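Local coordinates for protein pyridine synthase TbtD (Thermobispora bispora, PDB 5WA4) that probably builds the central pyridine ring of the thiopeptide antibiotic thiomuracin by a formal [4+2] aza-cycloaddition on a leader-peptide-bearing precursor, at residues I167-S180 and Y314-L328. Sequence-based numbering, arbitrary orientation.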
ATOM      1  N   ILE E 167     -16.934  -6.119 -37.275  1.00 44.70           N
ATOM      2  CA  ILE E 167     -15.821  -5.405 -37.856  1.00 55.15           C
ATOM      3  C   ILE E 167     -14.698  -5.316 -36.813  1.00 49.35           C
ATOM      4  O   ILE E 167     -13.549  -5.683 -37.090  1.00 48.48           O
ATOM      5  CB  ILE E 167     -16.230  -4.015 -38.335  1.00 57.78           C
ATOM      6  CG1 ILE E 167     -17.253  -4.157 -39.477  1.00 50.44           C
ATOM      7  CG2 ILE E 167     -14.986  -3.220 -38.747  1.00 41.02           C
ATOM      8  CD1 ILE E 167     -17.826  -2.830 -40.017  1.00 52.33           C
ATOM      9  N   ALA E 168     -15.052  -4.881 -35.608  1.00 46.74           N
ATOM     10  CA  ALA E 168     -14.092  -4.787 -34.520  1.00 47.91           C
ATOM     11  C   ALA E 168     -13.434  -6.128 -34.235  1.00 51.36           C
ATOM     12  O   ALA E 168     -12.236  -6.183 -33.963  1.00 53.05           O
ATOM     13  CB  ALA E 168     -14.737  -4.264 -33.288  1.00 43.66           C
ATOM     14  N   PHE E 169     -14.188  -7.216 -34.306  1.00 49.18           N
ATOM     15  CA  PHE E 169     -13.575  -8.512 -34.046  1.00 47.14           C
ATOM     16  C   PHE E 169     -12.454  -8.752 -35.056  1.00 52.89           C
ATOM     17  O   PHE E 169     -11.330  -9.078 -34.671  1.00 50.09           O
ATOM     18  CB  PHE E 169     -14.611  -9.631 -34.103  1.00 50.82           C
ATOM     19  CG  PHE E 169     -14.050 -11.009 -33.823  1.00 49.74           C
ATOM     20  CD1 PHE E 169     -13.596 -11.814 -34.860  1.00 43.64           C
ATOM     21  CD2 PHE E 169     -13.983 -11.498 -32.531  1.00 49.95           C
ATOM     22  CE1 PHE E 169     -13.084 -13.084 -34.604  1.00 50.34           C
ATOM     23  CE2 PHE E 169     -13.478 -12.777 -32.273  1.00 51.03           C
ATOM     24  CZ  PHE E 169     -13.035 -13.568 -33.311  1.00 44.06           C
ATOM     25  N   ASP E 170     -12.760  -8.558 -36.342  1.00 52.27           N
ATOM     26  CA  ASP E 170     -11.788  -8.772 -37.412  1.00 51.75           C
ATOM     27  C   ASP E 170     -10.522  -7.906 -37.201  1.00 53.43           C
ATOM     28  O   ASP E 170      -9.410  -8.439 -37.141  1.00 47.27           O
ATOM     29  CB  ASP E 170     -12.401  -8.474 -38.795  1.00 60.34           C
ATOM     30  CG  ASP E 170     -13.529  -9.449 -39.204  1.00 57.91           C
ATOM     31  OD1 ASP E 170     -13.606 -10.576 -38.679  1.00 54.58           O
ATOM     32  OD2 ASP E 170     -14.330  -9.081 -40.098  1.00 61.30           O
ATOM     33  N   LEU E 171     -10.694  -6.588 -37.068  1.00 51.48           N
ATOM     34  CA  LEU E 171      -9.557  -5.680 -36.905  1.00 45.19           C
ATOM     35  C   LEU E 171      -8.698  -6.042 -35.706  1.00 49.46           C
ATOM     36  O   LEU E 171      -7.480  -6.191 -35.825  1.00 50.54           O
ATOM     37  CB  LEU E 171     -10.029  -4.236 -36.775  1.00 41.39           C
ATOM     38  CG  LEU E 171     -10.718  -3.727 -38.036  1.00 41.97           C
ATOM     39  CD1 LEU E 171     -11.073  -2.239 -37.936  1.00 38.89           C
ATOM     40  CD2 LEU E 171      -9.869  -4.041 -39.263  1.00 38.01           C
ATOM     41  N   VAL E 172      -9.330  -6.188 -34.551  1.00 48.15           N
ATOM     42  CA  VAL E 172      -8.606  -6.528 -33.327  1.00 49.13           C
ATOM     43  C   VAL E 172      -7.791  -7.815 -33.484  1.00 44.76           C
ATOM     44  O   VAL E 172      -6.617  -7.845 -33.166  1.00 48.81           O
ATOM     45  CB  VAL E 172      -9.589  -6.643 -32.135  1.00 44.87           C
ATOM     46  CG1 VAL E 172      -9.142  -7.674 -31.130  1.00 41.87           C
ATOM     47  CG2 VAL E 172      -9.784  -5.289 -31.490  1.00 39.28           C
ATOM     48  N   VAL E 173      -8.412  -8.870 -33.990  1.00 49.36           N
ATOM     49  CA  VAL E 173      -7.716 -10.137 -34.207  1.00 52.60           C
ATOM     50  C   VAL E 173      -6.554  -9.996 -35.207  1.00 48.03           C
ATOM     51  O   VAL E 173      -5.491 -10.575 -35.009  1.00 44.64           O
ATOM     52  CB  VAL E 173      -8.692 -11.233 -34.728  1.00 51.97           C
ATOM     53  CG1 VAL E 173      -7.951 -12.526 -35.048  1.00 57.45           C
ATOM     54  CG2 VAL E 173      -9.787 -11.508 -33.723  1.00 54.49           C
ATOM     55  N   ALA E 174      -6.771  -9.226 -36.273  1.00 44.50           N
ATOM     56  CA  ALA E 174      -5.814  -9.143 -37.374  1.00 49.12           C
ATOM     57  C   ALA E 174      -4.524  -8.447 -36.939  1.00 52.97           C
ATOM     58  O   ALA E 174      -3.413  -8.904 -37.257  1.00 45.95           O
ATOM     59  CB  ALA E 174      -6.425  -8.425 -38.559  1.00 43.45           C
ATOM     60  N   THR E 175      -4.686  -7.345 -36.210  1.00 49.81           N
ATOM     61  CA  THR E 175      -3.567  -6.625 -35.633  1.00 42.92           C
ATOM     62  C   THR E 175      -2.726  -7.507 -34.691  1.00 52.74           C
ATOM     63  O   THR E 175      -1.477  -7.484 -34.756  1.00 53.14           O
ATOM     64  CB  THR E 175      -4.058  -5.377 -34.902  1.00 46.87           C
ATOM     65  OG1 THR E 175      -4.771  -4.554 -35.834  1.00 52.48           O
ATOM     66  CG2 THR E 175      -2.898  -4.578 -34.339  1.00 54.24           C
ATOM     67  N   ALA E 176      -3.376  -8.288 -33.830  1.00 45.58           N
ATOM     68  CA  ALA E 176      -2.612  -9.113 -32.891  1.00 43.45           C
ATOM     69  C   ALA E 176      -1.907 -10.239 -33.603  1.00 49.85           C
ATOM     70  O   ALA E 176      -0.897 -10.734 -33.112  1.00 50.27           O
ATOM     71  CB  ALA E 176      -3.491  -9.676 -31.805  1.00 42.20           C
ATOM     72  N   HIS E 177      -2.435 -10.672 -34.750  1.00 53.43           N
ATOM     73  CA  HIS E 177      -1.806 -11.802 -35.442  1.00 51.31           C
ATOM     74  C   HIS E 177      -0.641 -11.313 -36.303  1.00 50.88           C
ATOM     75  O   HIS E 177       0.457 -11.875 -36.269  1.00 54.01           O
ATOM     76  CB  HIS E 177      -2.807 -12.575 -36.305  1.00 43.34           C
ATOM     77  CG  HIS E 177      -2.267 -13.875 -36.809  1.00 50.69           C
ATOM     78  ND1 HIS E 177      -1.638 -14.785 -35.987  1.00 56.32           N
ATOM     79  CD2 HIS E 177      -2.211 -14.397 -38.058  1.00 54.32           C
ATOM     80  CE1 HIS E 177      -1.241 -15.823 -36.702  1.00 49.47           C
ATOM     81  NE2 HIS E 177      -1.577 -15.612 -37.961  1.00 53.92           N
ATOM     82  N   ALA E 178      -0.891 -10.252 -37.057  1.00 44.74           N
ATOM     83  CA  ALA E 178       0.055  -9.761 -38.031  1.00 45.43           C
ATOM     84  C   ALA E 178       1.160  -8.920 -37.400  1.00 51.56           C
ATOM     85  O   ALA E 178       2.335  -9.128 -37.678  1.00 52.26           O
ATOM     86  CB  ALA E 178      -0.677  -8.955 -39.103  1.00 47.07           C
ATOM     87  N   LEU E 179       0.783  -7.965 -36.560  1.00 51.28           N
ATOM     88  CA  LEU E 179       1.744  -6.999 -36.064  1.00 43.21           C
ATOM     89  C   LEU E 179       2.358  -7.331 -34.708  1.00 47.14           C
ATOM     90  O   LEU E 179       3.010  -6.473 -34.118  1.00 49.85           O
ATOM     91  CB  LEU E 179       1.103  -5.617 -35.985  1.00 46.15           C
ATOM     92  CG  LEU E 179       0.728  -4.980 -37.319  1.00 54.19           C
ATOM     93  CD1 LEU E 179      -0.778  -4.982 -37.488  1.00 51.91           C
ATOM     94  CD2 LEU E 179       1.271  -3.557 -37.423  1.00 52.91           C
ATOM     95  N   SER E 180       2.172  -8.546 -34.200  1.00 45.39           N
ATOM     96  CA  SER E 180       2.943  -8.948 -33.019  1.00 51.48           C
ATOM     97  C   SER E 180       4.063  -9.900 -33.446  1.00 50.79           C
ATOM     98  O   SER E 180       4.110 -10.330 -34.610  1.00 52.50           O
ATOM     99  CB  SER E 180       2.053  -9.604 -31.957  1.00 45.58           C
ATOM    100  OG  SER E 180       1.693 -10.920 -32.314  1.00 45.01           O
ATOM    101  N   TYR E 314       4.180  -2.716 -30.881  1.00 47.52           N
ATOM    102  CA  TYR E 314       2.969  -3.507 -30.872  1.00 49.17           C
ATOM    103  C   TYR E 314       1.890  -2.834 -30.008  1.00 52.93           C
ATOM    104  O   TYR E 314       0.806  -2.569 -30.502  1.00 52.51           O
ATOM    105  CB  TYR E 314       3.243  -4.925 -30.377  1.00 50.04           C
ATOM    106  CG  TYR E 314       1.964  -5.725 -30.267  1.00 57.20           C
ATOM    107  CD1 TYR E 314       1.326  -6.203 -31.402  1.00 56.87           C
ATOM    108  CD2 TYR E 314       1.384  -5.984 -29.033  1.00 56.31           C
ATOM    109  CE1 TYR E 314       0.142  -6.921 -31.313  1.00 55.25           C
ATOM    110  CE2 TYR E 314       0.211  -6.698 -28.931  1.00 56.85           C
ATOM    111  CZ  TYR E 314      -0.408  -7.166 -30.074  1.00 59.36           C
ATOM    112  OH  TYR E 314      -1.586  -7.871 -29.983  1.00 62.03           O
ATOM    113  N   ARG E 315       2.184  -2.533 -28.741  1.00 51.79           N
ATOM    114  CA  ARG E 315       1.186  -1.901 -27.896  1.00 51.60           C
ATOM    115  C   ARG E 315       0.694  -0.566 -28.469  1.00 53.33           C
ATOM    116  O   ARG E 315      -0.475  -0.221 -28.306  1.00 57.23           O
ATOM    117  CB  ARG E 315       1.662  -1.699 -26.429  1.00 59.97           C
ATOM    118  CG  ARG E 315       2.241  -2.934 -25.663  1.00 72.87           C
ATOM    119  CD  ARG E 315       1.662  -2.982 -24.189  1.00 80.64           C
ATOM    120  NE  ARG E 315       0.379  -3.718 -24.171  1.00104.54           N
ATOM    121  CZ  ARG E 315       0.142  -4.888 -23.570  1.00 99.18           C
ATOM    122  NH1 ARG E 315       1.046  -5.454 -22.768  1.00105.20           N
ATOM    123  NH2 ARG E 315      -1.053  -5.447 -23.691  1.00 85.19           N
ATOM    124  N   LEU E 316       1.537   0.181 -29.166  1.00 50.14           N
ATOM    125  CA  LEU E 316       1.052   1.451 -29.702  1.00 52.37           C
ATOM    126  C   LEU E 316       0.046   1.190 -30.826  1.00 55.68           C
ATOM    127  O   LEU E 316      -0.905   1.956 -31.047  1.00 48.23           O
ATOM    128  CB  LEU E 316       2.202   2.319 -30.213  1.00 41.10           C
ATOM    129  CG  LEU E 316       1.743   3.695 -30.695  1.00 42.84           C
ATOM    130  CD1 LEU E 316       2.517   4.830 -30.047  1.00 62.54           C
ATOM    131  CD2 LEU E 316       1.859   3.770 -32.202  1.00 48.50           C
ATOM    132  N   VAL E 317       0.265   0.088 -31.533  1.00 54.53           N
ATOM    133  CA  VAL E 317      -0.442  -0.146 -32.766  1.00 47.66           C
ATOM    134  C   VAL E 317      -1.784  -0.870 -32.443  1.00 53.38           C
ATOM    135  O   VAL E 317      -2.844  -0.503 -32.979  1.00 52.23           O
ATOM    136  CB  VAL E 317       0.487  -0.898 -33.768  1.00 41.42           C
ATOM    137  CG1 VAL E 317       0.429  -2.402 -33.646  1.00 34.19           C
ATOM    138  CG2 VAL E 317       0.269  -0.417 -35.149  1.00 45.31           C
ATOM    139  N   ILE E 318      -1.774  -1.825 -31.514  1.00 48.30           N
ATOM    140  CA  ILE E 318      -3.035  -2.360 -31.018  1.00 52.21           C
ATOM    141  C   ILE E 318      -3.840  -1.238 -30.338  1.00 53.67           C
ATOM    142  O   ILE E 318      -5.065  -1.221 -30.402  1.00 51.90           O
ATOM    143  CB  ILE E 318      -2.840  -3.546 -30.035  1.00 47.60           C
ATOM    144  CG1 ILE E 318      -4.161  -4.283 -29.819  1.00 54.41           C
ATOM    145  CG2 ILE E 318      -2.371  -3.082 -28.706  1.00 53.90           C
ATOM    146  CD1 ILE E 318      -4.438  -5.358 -30.881  1.00 62.98           C
ATOM    147  N   ASN E 319      -3.168  -0.274 -29.716  1.00 51.24           N
ATOM    148  CA  ASN E 319      -3.913   0.809 -29.093  1.00 54.73           C
ATOM    149  C   ASN E 319      -4.512   1.750 -30.114  1.00 51.32           C
ATOM    150  O   ASN E 319      -5.601   2.292 -29.914  1.00 53.48           O
ATOM    151  CB  ASN E 319      -3.038   1.579 -28.121  1.00 54.98           C
ATOM    152  CG  ASN E 319      -3.304   1.175 -26.699  1.00 67.02           C
ATOM    153  OD1 ASN E 319      -2.679   0.244 -26.176  1.00 61.53           O
ATOM    154  ND2 ASN E 319      -4.277   1.836 -26.072  1.00 73.34           N
ATOM    155  N   CYS E 320      -3.807   1.931 -31.217  1.00 46.57           N
ATOM    156  CA  CYS E 320      -4.328   2.730 -32.302  1.00 50.27           C
ATOM    157  C   CYS E 320      -5.582   2.032 -32.890  1.00 53.55           C
ATOM    158  O   CYS E 320      -6.550   2.685 -33.277  1.00 46.33           O
ATOM    159  CB  CYS E 320      -3.231   2.951 -33.363  1.00 54.65           C
ATOM    160  SG  CYS E 320      -2.062   4.332 -32.960  1.00 56.75           S
ATOM    161  N   THR E 321      -5.571   0.704 -32.937  1.00 51.62           N
ATOM    162  CA  THR E 321      -6.736  -0.019 -33.401  1.00 48.25           C
ATOM    163  C   THR E 321      -7.944   0.282 -32.510  1.00 53.22           C
ATOM    164  O   THR E 321      -9.027   0.647 -33.013  1.00 48.62           O
ATOM    165  CB  THR E 321      -6.498  -1.523 -33.428  1.00 47.12           C
ATOM    166  OG1 THR E 321      -5.529  -1.828 -34.431  1.00 52.97           O
ATOM    167  CG2 THR E 321      -7.790  -2.254 -33.745  1.00 46.25           C
ATOM    168  N   TYR E 322      -7.757   0.137 -31.198  1.00 47.79           N
ATOM    169  CA  TYR E 322      -8.835   0.426 -30.266  1.00 43.26           C
ATOM    170  C   TYR E 322      -9.321   1.843 -30.510  1.00 41.37           C
ATOM    171  O   TYR E 322     -10.513   2.079 -30.495  1.00 48.53           O
ATOM    172  CB  TYR E 322      -8.391   0.255 -28.812  1.00 41.76           C
ATOM    173  CG  TYR E 322      -7.989  -1.157 -28.419  1.00 44.71           C
ATOM    174  CD1 TYR E 322      -8.446  -2.266 -29.134  1.00 40.94           C
ATOM    175  CD2 TYR E 322      -7.158  -1.379 -27.326  1.00 42.70           C
ATOM    176  CE1 TYR E 322      -8.077  -3.552 -28.769  1.00 40.87           C
ATOM    177  CE2 TYR E 322      -6.792  -2.650 -26.943  1.00 37.50           C
ATOM    178  CZ  TYR E 322      -7.244  -3.740 -27.664  1.00 48.83           C
ATOM    179  OH  TYR E 322      -6.846  -5.017 -27.289  1.00 44.71           O
ATOM    180  N   LEU E 323      -8.410   2.779 -30.775  1.00 41.62           N
ATOM    181  CA  LEU E 323      -8.795   4.179 -30.955  1.00 43.50           C
ATOM    182  C   LEU E 323      -9.621   4.378 -32.243  1.00 50.75           C
ATOM    183  O   LEU E 323     -10.476   5.287 -32.320  1.00 48.04           O
ATOM    184  CB  LEU E 323      -7.559   5.088 -30.959  1.00 47.88           C
ATOM    185  CG  LEU E 323      -6.845   5.513 -29.662  1.00 46.70           C
ATOM    186  CD1 LEU E 323      -5.636   6.334 -30.005  1.00 44.65           C
ATOM    187  CD2 LEU E 323      -7.737   6.339 -28.752  1.00 41.70           C
ATOM    188  N   HIS E 324      -9.371   3.515 -33.231  1.00 44.49           N
ATOM    189  CA  HIS E 324     -10.123   3.473 -34.483  1.00 41.69           C
ATOM    190  C   HIS E 324     -11.555   3.020 -34.196  1.00 48.55           C
ATOM    191  O   HIS E 324     -12.507   3.692 -34.561  1.00 48.95           O
ATOM    192  CB  HIS E 324      -9.438   2.517 -35.460  1.00 39.76           C
ATOM    193  CG  HIS E 324     -10.089   2.402 -36.813  1.00 53.67           C
ATOM    194  ND1 HIS E 324     -10.340   3.493 -37.625  1.00 53.93           N
ATOM    195  CD2 HIS E 324     -10.490   1.311 -37.518  1.00 40.62           C
ATOM    196  CE1 HIS E 324     -10.869   3.078 -38.764  1.00 48.72           C
ATOM    197  NE2 HIS E 324     -10.964   1.758 -38.728  1.00 42.50           N
ATOM    198  N   LEU E 325     -11.693   1.873 -33.530  1.00 47.83           N
ATOM    199  CA  LEU E 325     -12.995   1.315 -33.193  1.00 43.34           C
ATOM    200  C   LEU E 325     -13.849   2.342 -32.428  1.00 47.10           C
ATOM    201  O   LEU E 325     -15.037   2.467 -32.695  1.00 49.01           O
ATOM    202  CB  LEU E 325     -12.849   0.028 -32.373  1.00 33.30           C
ATOM    203  CG  LEU E 325     -11.936  -1.043 -32.961  1.00 38.54           C
ATOM    204  CD1 LEU E 325     -11.793  -2.248 -32.049  1.00 40.95           C
ATOM    205  CD2 LEU E 325     -12.376  -1.470 -34.348  1.00 44.70           C
ATOM    206  N   THR E 326     -13.261   3.092 -31.503  1.00 47.03           N
ATOM    207  CA  THR E 326     -14.019   4.166 -30.861  1.00 47.65           C
ATOM    208  C   THR E 326     -14.469   5.192 -31.917  1.00 50.31           C
ATOM    209  O   THR E 326     -15.534   5.806 -31.796  1.00 53.28           O
ATOM    210  CB  THR E 326     -13.205   4.859 -29.714  1.00 41.28           C
ATOM    211  OG1 THR E 326     -13.321   4.087 -28.515  1.00 42.00           O
ATOM    212  CG2 THR E 326     -13.710   6.287 -29.427  1.00 25.96           C
ATOM    213  N   ARG E 327     -13.684   5.357 -32.975  1.00 50.48           N
ATOM    214  CA  ARG E 327     -14.051   6.314 -34.020  1.00 52.42           C
ATOM    215  C   ARG E 327     -15.195   5.744 -34.882  1.00 56.35           C
ATOM    216  O   ARG E 327     -15.930   6.493 -35.531  1.00 55.53           O
ATOM    217  CB  ARG E 327     -12.842   6.638 -34.888  1.00 47.05           C
ATOM    218  CG  ARG E 327     -12.872   7.975 -35.558  1.00 46.40           C
ATOM    219  CD  ARG E 327     -11.617   8.088 -36.390  1.00 44.57           C
ATOM    220  NE  ARG E 327     -11.619   9.237 -37.281  1.00 47.85           N
ATOM    221  CZ  ARG E 327     -10.888   9.297 -38.389  1.00 52.92           C
ATOM    222  NH1 ARG E 327     -10.120   8.266 -38.724  1.00 52.26           N
ATOM    223  NH2 ARG E 327     -10.929  10.375 -39.164  1.00 51.86           N
ATOM    224  N   LEU E 328     -15.326   4.417 -34.885  1.00 50.98           N
ATOM    225  CA  LEU E 328     -16.394   3.736 -35.617  1.00 52.13           C
ATOM    226  C   LEU E 328     -17.728   3.747 -34.852  1.00 58.55           C
ATOM    227  O   LEU E 328     -18.776   3.456 -35.427  1.00 62.85           O
ATOM    228  CB  LEU E 328     -16.011   2.284 -35.927  1.00 45.43           C
ATOM    229  CG  LEU E 328     -14.761   2.008 -36.767  1.00 44.16           C
ATOM    230  CD1 LEU E 328     -14.630   0.521 -37.065  1.00 40.94           C
ATOM    231  CD2 LEU E 328     -14.770   2.806 -38.052  1.00 44.16           C
TER
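Leu325 reaches across to helix 164-178 with both of its methyls, CD2 lying 3.7 Å from the CA of Ala168 and CD1 3.7 Å from CG2 of Val172. Small Ala168 admits the leucine close to the backbone, while the same Val172 methyl meets the edge of the Tyr322 ring in its plane. On the other flank, Leu171 CD1 lies at the edge of the His324 imidazole, 3.6 Å from His324 CD2, and Trp249 of helix 244-265 stacks on that imidazole. Midway, the packed zone takes in a polar pair. With OG1 beside the backbone N (chi1 -58°), Thr175 turns back to donate a hydrogen bond to Leu171 O from above the carbonyl plane; its OG1 also lies 3.2 Å from Thr321 OG1, and Trp249 NE1 is hydrogen-bonded to both hydroxyls.

Leu179 CD2 packs 4.0 Å from Val317 CG2, and the edge of the buried Tyr314 ring lies against Thr175 O and Leu179 O, its hydroxyl hydrogen-bonded to Ser190 OG of helix 184-201. Solvent comes near only at Ser180, which is partly exposed; its OG donates a 2.7 Å hydrogen bond to Ala176 O. The axes, 9.8 Å apart and at 171°, make this a nearly antiparallel helix pair, as in helical bundles, inside the helical part of a lantibiotic dehydratase C-terminal family protein.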